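Local coordinates for glycosyl hydrolases family 2, sugar binding domain protein (Bacteroides uniformis str. 3978 T3 ii, PDB 6D1P), which is a gut bacterial beta-glucuronidase of glycoside hydrolase family 2, probably hydrolysing O-glycosidic bonds to release glucuronic acid from its conjugates, at residues N589-D603 with N765-A777. Residues are numbered along the deposited sequence; the frame is centred on the assembly and turned at random.
Sequences NPIPYVNQKGVVQRD and NQGTAQGSRRIQA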
ATOM      1  N   ASN A 589     -10.933  10.902  15.574  1.00 20.97           N
ATOM      2  CA  ASN A 589     -10.504  11.840  16.605  1.00 21.86           C
ATOM      3  C   ASN A 589     -10.276  13.216  15.986  1.00 24.18           C
ATOM      4  O   ASN A 589      -9.990  13.321  14.787  1.00 24.09           O
ATOM      5  CB  ASN A 589      -9.220  11.377  17.285  1.00 19.48           C
ATOM      6  CG  ASN A 589      -9.486  10.610  18.562  1.00 22.76           C
ATOM      7  OD1 ASN A 589     -10.627  10.264  18.853  1.00 20.27           O
ATOM      8  ND2 ASN A 589      -8.432  10.337  19.328  1.00 19.71           N
ATOM      9  N   PRO A 590     -10.408  14.285  16.770  1.00 26.57           N
ATOM     10  CA  PRO A 590     -10.151  15.631  16.221  1.00 22.45           C
ATOM     11  C   PRO A 590      -8.872  15.726  15.397  1.00 21.30           C
ATOM     12  O   PRO A 590      -8.847  16.441  14.395  1.00 23.05           O
ATOM     13  CB  PRO A 590     -10.094  16.506  17.486  1.00 21.67           C
ATOM     14  CG  PRO A 590     -10.955  15.806  18.451  1.00 20.97           C
ATOM     15  CD  PRO A 590     -10.776  14.330  18.198  1.00 22.89           C
ATOM     16  N   ILE A 591      -7.804  15.042  15.793  1.00 24.12           N
ATOM     17  CA  ILE A 591      -6.708  14.720  14.886  1.00 24.11           C
ATOM     18  C   ILE A 591      -6.842  13.241  14.524  1.00 21.03           C
ATOM     19  O   ILE A 591      -6.655  12.378  15.401  1.00 20.12           O
ATOM     20  CB  ILE A 591      -5.340  15.040  15.496  1.00 21.75           C
ATOM     21  CG1 ILE A 591      -5.224  16.555  15.732  1.00 23.67           C
ATOM     22  CG2 ILE A 591      -4.227  14.593  14.526  1.00 19.90           C
ATOM     23  CD1 ILE A 591      -3.929  16.981  16.378  1.00 16.68           C
ATOM     24  N   PRO A 592      -7.213  12.906  13.292  1.00 24.16           N
ATOM     25  CA  PRO A 592      -7.506  11.506  12.961  1.00 19.78           C
ATOM     26  C   PRO A 592      -6.345  10.593  13.315  1.00 21.26           C
ATOM     27  O   PRO A 592      -5.175  10.945  13.142  1.00 21.84           O
ATOM     28  CB  PRO A 592      -7.759  11.557  11.454  1.00 20.71           C
ATOM     29  CG  PRO A 592      -8.307  12.938  11.229  1.00 19.09           C
ATOM     30  CD  PRO A 592      -7.516  13.811  12.168  1.00 22.11           C
ATOM     31  N   TYR A 593      -6.671   9.441  13.890  1.00 18.20           N
ATOM     32  CA  TYR A 593      -5.675   8.431  14.236  1.00 18.96           C
ATOM     33  C   TYR A 593      -4.629   8.916  15.261  1.00 20.87           C
ATOM     34  O   TYR A 593      -3.531   8.337  15.366  1.00 17.79           O
ATOM     35  CB  TYR A 593      -4.984   7.915  12.969  1.00 19.34           C
ATOM     36  CG  TYR A 593      -5.923   7.204  12.008  1.00 20.93           C
ATOM     37  CD1 TYR A 593      -6.481   5.968  12.346  1.00 18.46           C
ATOM     38  CD2 TYR A 593      -6.244   7.754  10.760  1.00 20.81           C
ATOM     39  CE1 TYR A 593      -7.337   5.287  11.473  1.00 19.57           C
ATOM     40  CE2 TYR A 593      -7.108   7.076   9.864  1.00 23.89           C
ATOM     41  CZ  TYR A 593      -7.645   5.839  10.241  1.00 20.03           C
ATOM     42  OH  TYR A 593      -8.486   5.151   9.398  1.00 22.98           O
ATOM     43  N   VAL A 594      -4.928   9.947  16.048  1.00 17.58           N
ATOM     44  CA  VAL A 594      -4.023  10.379  17.111  1.00 20.61           C
ATOM     45  C   VAL A 594      -4.758  10.297  18.441  1.00 19.13           C
ATOM     46  O   VAL A 594      -5.866  10.823  18.588  1.00 18.54           O
ATOM     47  CB  VAL A 594      -3.452  11.783  16.860  1.00 19.51           C
ATOM     48  CG1 VAL A 594      -2.655  12.268  18.092  1.00 18.42           C
ATOM     49  CG2 VAL A 594      -2.534  11.724  15.672  1.00 15.55           C
ATOM     50  N   ASN A 595      -4.180   9.565  19.377  1.00 19.94           N
ATOM     51  CA  ASN A 595      -4.645   9.606  20.757  1.00 20.42           C
ATOM     52  C   ASN A 595      -4.167  10.931  21.342  1.00 19.26           C
ATOM     53  O   ASN A 595      -2.961  11.174  21.421  1.00 20.41           O
ATOM     54  CB  ASN A 595      -4.100   8.392  21.498  1.00 18.44           C
ATOM     55  CG  ASN A 595      -4.556   8.317  22.950  1.00 24.43           C
ATOM     56  OD1 ASN A 595      -4.428   9.274  23.724  1.00 22.16           O
ATOM     57  ND2 ASN A 595      -5.089   7.158  23.328  1.00 22.55           N
ATOM     58  N   GLN A 596      -5.097  11.831  21.663  1.00 17.93           N
ATOM     59  CA  GLN A 596      -4.744  13.188  22.076  1.00 20.42           C
ATOM     60  C   GLN A 596      -4.717  13.372  23.602  1.00 23.29           C
ATOM     61  O   GLN A 596      -5.000  14.465  24.106  1.00 24.62           O
ATOM     62  CB  GLN A 596      -5.692  14.182  21.410  1.00 19.04           C
ATOM     63  CG  GLN A 596      -5.579  14.068  19.856  1.00 19.18           C
ATOM     64  CD  GLN A 596      -6.585  14.935  19.099  1.00 22.50           C
ATOM     65  OE1 GLN A 596      -7.615  14.442  18.615  1.00 24.03           O
ATOM     66  NE2 GLN A 596      -6.286  16.221  18.981  1.00 19.70           N
ATOM     67  N   LYS A 597      -4.339  12.339  24.357  1.00 22.79           N
ATOM     68  CA  LYS A 597      -4.233  12.468  25.805  1.00 23.79           C
ATOM     69  C   LYS A 597      -2.864  12.957  26.272  1.00 22.07           C
ATOM     70  O   LYS A 597      -2.579  12.894  27.474  1.00 24.73           O
ATOM     71  CB  LYS A 597      -4.555  11.140  26.469  1.00 20.66           C
ATOM     72  CG  LYS A 597      -6.015  10.752  26.391  1.00 23.72           C
ATOM     73  CD  LYS A 597      -6.221   9.356  27.020  1.00 20.83           C
ATOM     74  CE  LYS A 597      -7.681   8.926  26.963  1.00 24.29           C
ATOM     75  NZ  LYS A 597      -8.152   8.584  25.587  1.00 22.35           N
ATOM     76  N   GLY A 598      -2.008  13.425  25.361  1.00 19.45           N
ATOM     77  CA  GLY A 598      -0.725  13.949  25.770  1.00 18.92           C
ATOM     78  C   GLY A 598      -0.854  15.314  26.421  1.00 21.56           C
ATOM     79  O   GLY A 598      -1.864  16.003  26.296  1.00 21.87           O
ATOM     80  N   VAL A 599       0.183  15.723  27.158  1.00 20.98           N
ATOM     81  CA  VAL A 599       0.289  17.134  27.511  1.00 25.40           C
ATOM     82  C   VAL A 599       1.195  17.881  26.547  1.00 28.61           C
ATOM     83  O   VAL A 599       1.415  19.092  26.715  1.00 29.94           O
ATOM     84  CB  VAL A 599       0.737  17.346  28.977  1.00 22.61           C
ATOM     85  CG1 VAL A 599      -0.412  17.027  29.912  1.00 22.13           C
ATOM     86  CG2 VAL A 599       1.955  16.492  29.331  1.00 20.90           C
ATOM     87  N   VAL A 600       1.720  17.195  25.530  1.00 25.85           N
ATOM     88  CA  VAL A 600       2.458  17.819  24.441  1.00 22.72           C
ATOM     89  C   VAL A 600       2.023  17.135  23.156  1.00 24.29           C
ATOM     90  O   VAL A 600       1.614  15.966  23.159  1.00 20.80           O
ATOM     91  CB  VAL A 600       4.002  17.721  24.591  1.00 21.85           C
ATOM     92  CG1 VAL A 600       4.481  18.187  25.978  1.00 21.81           C
ATOM     93  CG2 VAL A 600       4.481  16.319  24.310  1.00 18.65           C
ATOM     94  N   GLN A 601       2.131  17.875  22.051  1.00 23.63           N
ATOM     95  CA  GLN A 601       1.726  17.387  20.739  1.00 22.55           C
ATOM     96  C   GLN A 601       2.671  16.290  20.272  1.00 21.25           C
ATOM     97  O   GLN A 601       3.738  16.060  20.852  1.00 21.61           O
ATOM     98  CB  GLN A 601       1.715  18.529  19.722  1.00 20.48           C
ATOM     99  CG  GLN A 601       0.594  19.505  19.916  1.00 18.59           C
ATOM    100  CD  GLN A 601       0.528  20.513  18.804  1.00 24.14           C
ATOM    101  OE1 GLN A 601       0.590  20.155  17.609  1.00 25.06           O
ATOM    102  NE2 GLN A 601       0.413  21.791  19.172  1.00 18.83           N
ATOM    103  N   ARG A 602       2.294  15.641  19.173  1.00 20.45           N
ATOM    104  CA  ARG A 602       3.059  14.494  18.703  1.00 20.60           C
ATOM    105  C   ARG A 602       4.467  14.875  18.252  1.00 23.86           C
ATOM    106  O   ARG A 602       5.345  14.004  18.222  1.00 21.54           O
ATOM    107  CB  ARG A 602       2.297  13.797  17.581  1.00 20.46           C
ATOM    108  CG  ARG A 602       2.841  12.436  17.207  1.00 22.01           C
ATOM    109  CD  ARG A 602       1.829  11.653  16.395  1.00 20.13           C
ATOM    110  NE  ARG A 602       2.353  10.344  16.079  1.00 19.13           N
ATOM    111  CZ  ARG A 602       2.713   9.952  14.862  1.00 22.31           C
ATOM    112  NH1 ARG A 602       2.582  10.760  13.810  1.00 17.87           N
ATOM    113  NH2 ARG A 602       3.192   8.733  14.698  1.00 22.15           N
ATOM    114  N   ASP A 603       4.718  16.157  17.946  1.00 20.72           N
ATOM    115  CA  ASP A 603       6.072  16.606  17.633  1.00 22.09           C
ATOM    116  C   ASP A 603       6.808  17.146  18.855  1.00 27.44           C
ATOM    117  O   ASP A 603       7.918  17.673  18.714  1.00 27.72           O
ATOM    118  CB  ASP A 603       6.053  17.661  16.508  1.00 21.30           C
ATOM    119  CG  ASP A 603       5.376  18.983  16.920  1.00 28.58           C
ATOM    120  OD1 ASP A 603       4.914  19.096  18.070  1.00 25.33           O
ATOM    121  OD2 ASP A 603       5.305  19.921  16.078  1.00 30.95           O
ATOM    122  N   ASN A 765       0.343  14.687   7.414  1.00 23.08           N
ATOM    123  CA  ASN A 765       0.529  13.380   8.058  1.00 23.81           C
ATOM    124  C   ASN A 765       1.537  13.435   9.207  1.00 20.68           C
ATOM    125  O   ASN A 765       2.375  12.548   9.369  1.00 17.98           O
ATOM    126  CB  ASN A 765       0.926  12.315   7.030  1.00 23.76           C
ATOM    127  CG  ASN A 765      -0.049  12.228   5.890  1.00 24.42           C
ATOM    128  OD1 ASN A 765      -1.263  12.375   6.065  1.00 25.91           O
ATOM    129  ND2 ASN A 765       0.474  12.013   4.703  1.00 30.22           N
ATOM    130  N   GLN A 766       1.444  14.474  10.037  1.00 23.08           N
ATOM    131  CA  GLN A 766       2.301  14.545  11.216  1.00 23.47           C
ATOM    132  C   GLN A 766       1.605  14.117  12.499  1.00 22.31           C
ATOM    133  O   GLN A 766       2.279  13.702  13.448  1.00 22.52           O
ATOM    134  CB  GLN A 766       2.854  15.965  11.392  1.00 25.18           C
ATOM    135  CG  GLN A 766       3.635  16.481  10.181  1.00 25.59           C
ATOM    136  CD  GLN A 766       4.869  15.649   9.907  1.00 26.59           C
ATOM    137  OE1 GLN A 766       5.789  15.589  10.732  1.00 23.43           O
ATOM    138  NE2 GLN A 766       4.892  14.983   8.747  1.00 24.43           N
ATOM    139  N   GLY A 767       0.277  14.213  12.556  1.00 25.44           N
ATOM    140  CA  GLY A 767      -0.436  13.985  13.801  1.00 19.73           C
ATOM    141  C   GLY A 767      -0.391  15.159  14.758  1.00 22.74           C
ATOM    142  O   GLY A 767      -0.529  14.968  15.970  1.00 22.37           O
ATOM    143  N   THR A 768      -0.210  16.368  14.247  1.00 21.57           N
ATOM    144  CA  THR A 768      -0.050  17.583  15.034  1.00 22.21           C
ATOM    145  C   THR A 768      -1.120  18.601  14.646  1.00 21.38           C
ATOM    146  O   THR A 768      -1.869  18.410  13.678  1.00 28.53           O
ATOM    147  CB  THR A 768       1.343  18.176  14.822  1.00 23.32           C
ATOM    148  OG1 THR A 768       1.540  18.382  13.418  1.00 25.94           O
ATOM    149  CG2 THR A 768       2.409  17.228  15.344  1.00 20.02           C
ATOM    150  N   ALA A 769      -1.167  19.710  15.394  1.00 19.15           N
ATOM    151  CA  ALA A 769      -2.153  20.764  15.132  1.00 24.23           C
ATOM    152  C   ALA A 769      -1.931  21.465  13.794  1.00 24.82           C
ATOM    153  O   ALA A 769      -2.883  21.976  13.199  1.00 24.46           O
ATOM    154  CB  ALA A 769      -2.129  21.809  16.246  1.00 22.50           C
ATOM    155  N   GLN A 770      -0.695  21.537  13.317  1.00 26.16           N
ATOM    156  CA  GLN A 770      -0.415  22.287  12.101  1.00 27.14           C
ATOM    157  C   GLN A 770       0.140  21.398  10.997  1.00 24.17           C
ATOM    158  O   GLN A 770       0.564  21.913   9.957  1.00 29.35           O
ATOM    159  CB  GLN A 770       0.542  23.445  12.406  1.00 24.73           C
ATOM    160  CG  GLN A 770      -0.017  24.434  13.431  1.00 27.60           C
ATOM    161  CD  GLN A 770       0.951  25.589  13.762  1.00 32.31           C
ATOM    162  OE1 GLN A 770       2.166  25.478  13.584  1.00 27.11           O
ATOM    163  NE2 GLN A 770       0.401  26.694  14.250  1.00 28.30           N
ATOM    164  N   GLY A 771       0.143  20.083  11.198  1.00 24.52           N
ATOM    165  CA  GLY A 771       0.655  19.144  10.222  1.00 23.15           C
ATOM    166  C   GLY A 771      -0.352  18.069   9.859  1.00 25.07           C
ATOM    167  O   GLY A 771       0.027  16.916   9.601  1.00 22.06           O
ATOM    168  N   SER A 772      -1.635  18.435   9.828  1.00 22.11           N
ATOM    169  CA  SER A 772      -2.715  17.509   9.511  1.00 22.49           C
ATOM    170  C   SER A 772      -3.518  18.039   8.337  1.00 24.59           C
ATOM    171  O   SER A 772      -3.931  19.206   8.337  1.00 24.38           O
ATOM    172  CB  SER A 772      -3.633  17.285  10.720  1.00 21.62           C
ATOM    173  OG  SER A 772      -2.887  16.755  11.797  1.00 22.00           O
ATOM    174  N   ARG A 773      -3.741  17.163   7.352  1.00 25.82           N
ATOM    175  CA  ARG A 773      -4.546  17.478   6.174  1.00 25.04           C
ATOM    176  C   ARG A 773      -6.023  17.640   6.515  1.00 27.06           C
ATOM    177  O   ARG A 773      -6.734  18.419   5.858  1.00 23.02           O
ATOM    178  CB  ARG A 773      -4.377  16.359   5.140  1.00 29.60           C
ATOM    179  CG  ARG A 773      -5.032  16.662   3.807  1.00 39.76           C
ATOM    180  CD  ARG A 773      -5.021  15.480   2.855  1.00 44.81           C
ATOM    181  NE  ARG A 773      -6.201  14.631   3.016  1.00 45.67           N
ATOM    182  CZ  ARG A 773      -7.423  14.970   2.608  1.00 47.15           C
ATOM    183  NH1 ARG A 773      -7.636  16.151   2.018  1.00 44.87           N
ATOM    184  NH2 ARG A 773      -8.433  14.130   2.795  1.00 43.17           N
ATOM    185  N   ARG A 774      -6.513  16.871   7.495  1.00 23.57           N
ATOM    186  CA  ARG A 774      -7.879  16.988   7.992  1.00 26.54           C
ATOM    187  C   ARG A 774      -7.866  17.052   9.514  1.00 24.07           C
ATOM    188  O   ARG A 774      -7.251  16.210  10.173  1.00 22.62           O
ATOM    189  CB  ARG A 774      -8.747  15.821   7.525  1.00 28.28           C
ATOM    190  CG  ARG A 774     -10.154  15.887   8.053  1.00 30.27           C
ATOM    191  CD  ARG A 774     -10.862  14.602   7.737  1.00 33.07           C
ATOM    192  NE  ARG A 774     -10.815  14.383   6.306  1.00 43.24           N
ATOM    193  CZ  ARG A 774     -10.701  13.194   5.720  1.00 44.01           C
ATOM    194  NH1 ARG A 774     -10.627  12.077   6.438  1.00 37.21           N
ATOM    195  NH2 ARG A 774     -10.668  13.132   4.400  1.00 33.96           N
ATOM    196  N   ILE A 775      -8.567  18.033  10.068  1.00 24.26           N
ATOM    197  CA  ILE A 775      -8.517  18.278  11.501  1.00 23.87           C
ATOM    198  C   ILE A 775      -9.746  19.087  11.881  1.00 24.02           C
ATOM    199  O   ILE A 775     -10.146  20.015  11.168  1.00 22.19           O
ATOM    200  CB  ILE A 775      -7.192  18.994  11.881  1.00 24.63           C
ATOM    201  CG1 ILE A 775      -7.073  19.241  13.374  1.00 19.13           C
ATOM    202  CG2 ILE A 775      -7.085  20.311  11.185  1.00 18.94           C
ATOM    203  CD1 ILE A 775      -5.698  19.778  13.772  1.00 21.79           C
ATOM    204  N   GLN A 776     -10.342  18.737  13.019  1.00 23.20           N
ATOM    205  CA  GLN A 776     -11.424  19.549  13.562  1.00 25.88           C
ATOM    206  C   GLN A 776     -10.927  20.942  13.921  1.00 24.36           C
ATOM    207  O   GLN A 776      -9.806  21.111  14.408  1.00 24.24           O
ATOM    208  CB  GLN A 776     -12.010  18.895  14.801  1.00 24.90           C
ATOM    209  CG  GLN A 776     -12.842  17.673  14.502  1.00 26.74           C
ATOM    210  CD  GLN A 776     -13.359  17.053  15.786  1.00 26.08           C
ATOM    211  OE1 GLN A 776     -13.365  17.699  16.840  1.00 26.31           O
ATOM    212  NE2 GLN A 776     -13.763  15.792  15.713  1.00 25.64           N
ATOM    213  N   ALA A 777     -11.773  21.939  13.686  1.00 23.21           N
ATOM    214  CA  ALA A 777     -11.424  23.313  14.013  1.00 22.47           C
ATOM    215  C   ALA A 777     -11.261  23.485  15.526  1.00 27.40           C
ATOM    216  O   ALA A 777     -11.881  22.780  16.328  1.00 23.98           O
ATOM    217  CB  ALA A 777     -12.497  24.259  13.488  1.00 24.17           C
TER
HETATM  218  O   HOH W   1       1.819  21.688  15.590  1.00 36.10           O
HETATM  219  O   HOH W   2       3.899  11.036  11.110  1.00 21.44           O
HETATM  220  O   HOH W   3      -0.500  16.332  18.297  1.00 21.52           O
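Arg-602 reaches alongside the 766-767 backbone with its chain extended from CG to NE, CG lying opposite the backbone N (chi1 -168°). Its NH1 donates to Gln-766 O at 3.0 Å; the acceptor sits at the guanidinium edge, near its plane, whereas the nitrogen stands well above the carbonyl plane. NH2 forms a salt bridge with Asp-333, a ligand of the nearby sodium ion. With an alanine in place of Arg-602, Gln-766 O is likely to lose this donor and Asp-333 its arginine partner, leaving it the sodium ion. Gly-767 packs against Arg-602 and Val-594, whose CG2 is 3.6 Å from Gly-767 CA; a CB would collide with Arg-602 CD. The contact joins a loop of the family 2 TIM-barrel domain, near its sodium site, to a C-terminal beta domain in which strand 774-776 edges an antiparallel sheet. Ile-591 and Ile-775 run side by side, pointing the same way, CG1 of the first 3.8 Å from CD1 of the second, while Ile-591 CD1 reaches the Thr-768 carbonyl. The Gln-776 and Pro-590 side chains cross obliquely, and Gln-776 N donates to Pro-590 O on a lone pair (3.1 Å). Gln-601 OE1 takes an almost straight bond from Ala-769 N (2.9 Å, 175°), above the carbonyl plane, and a second from water.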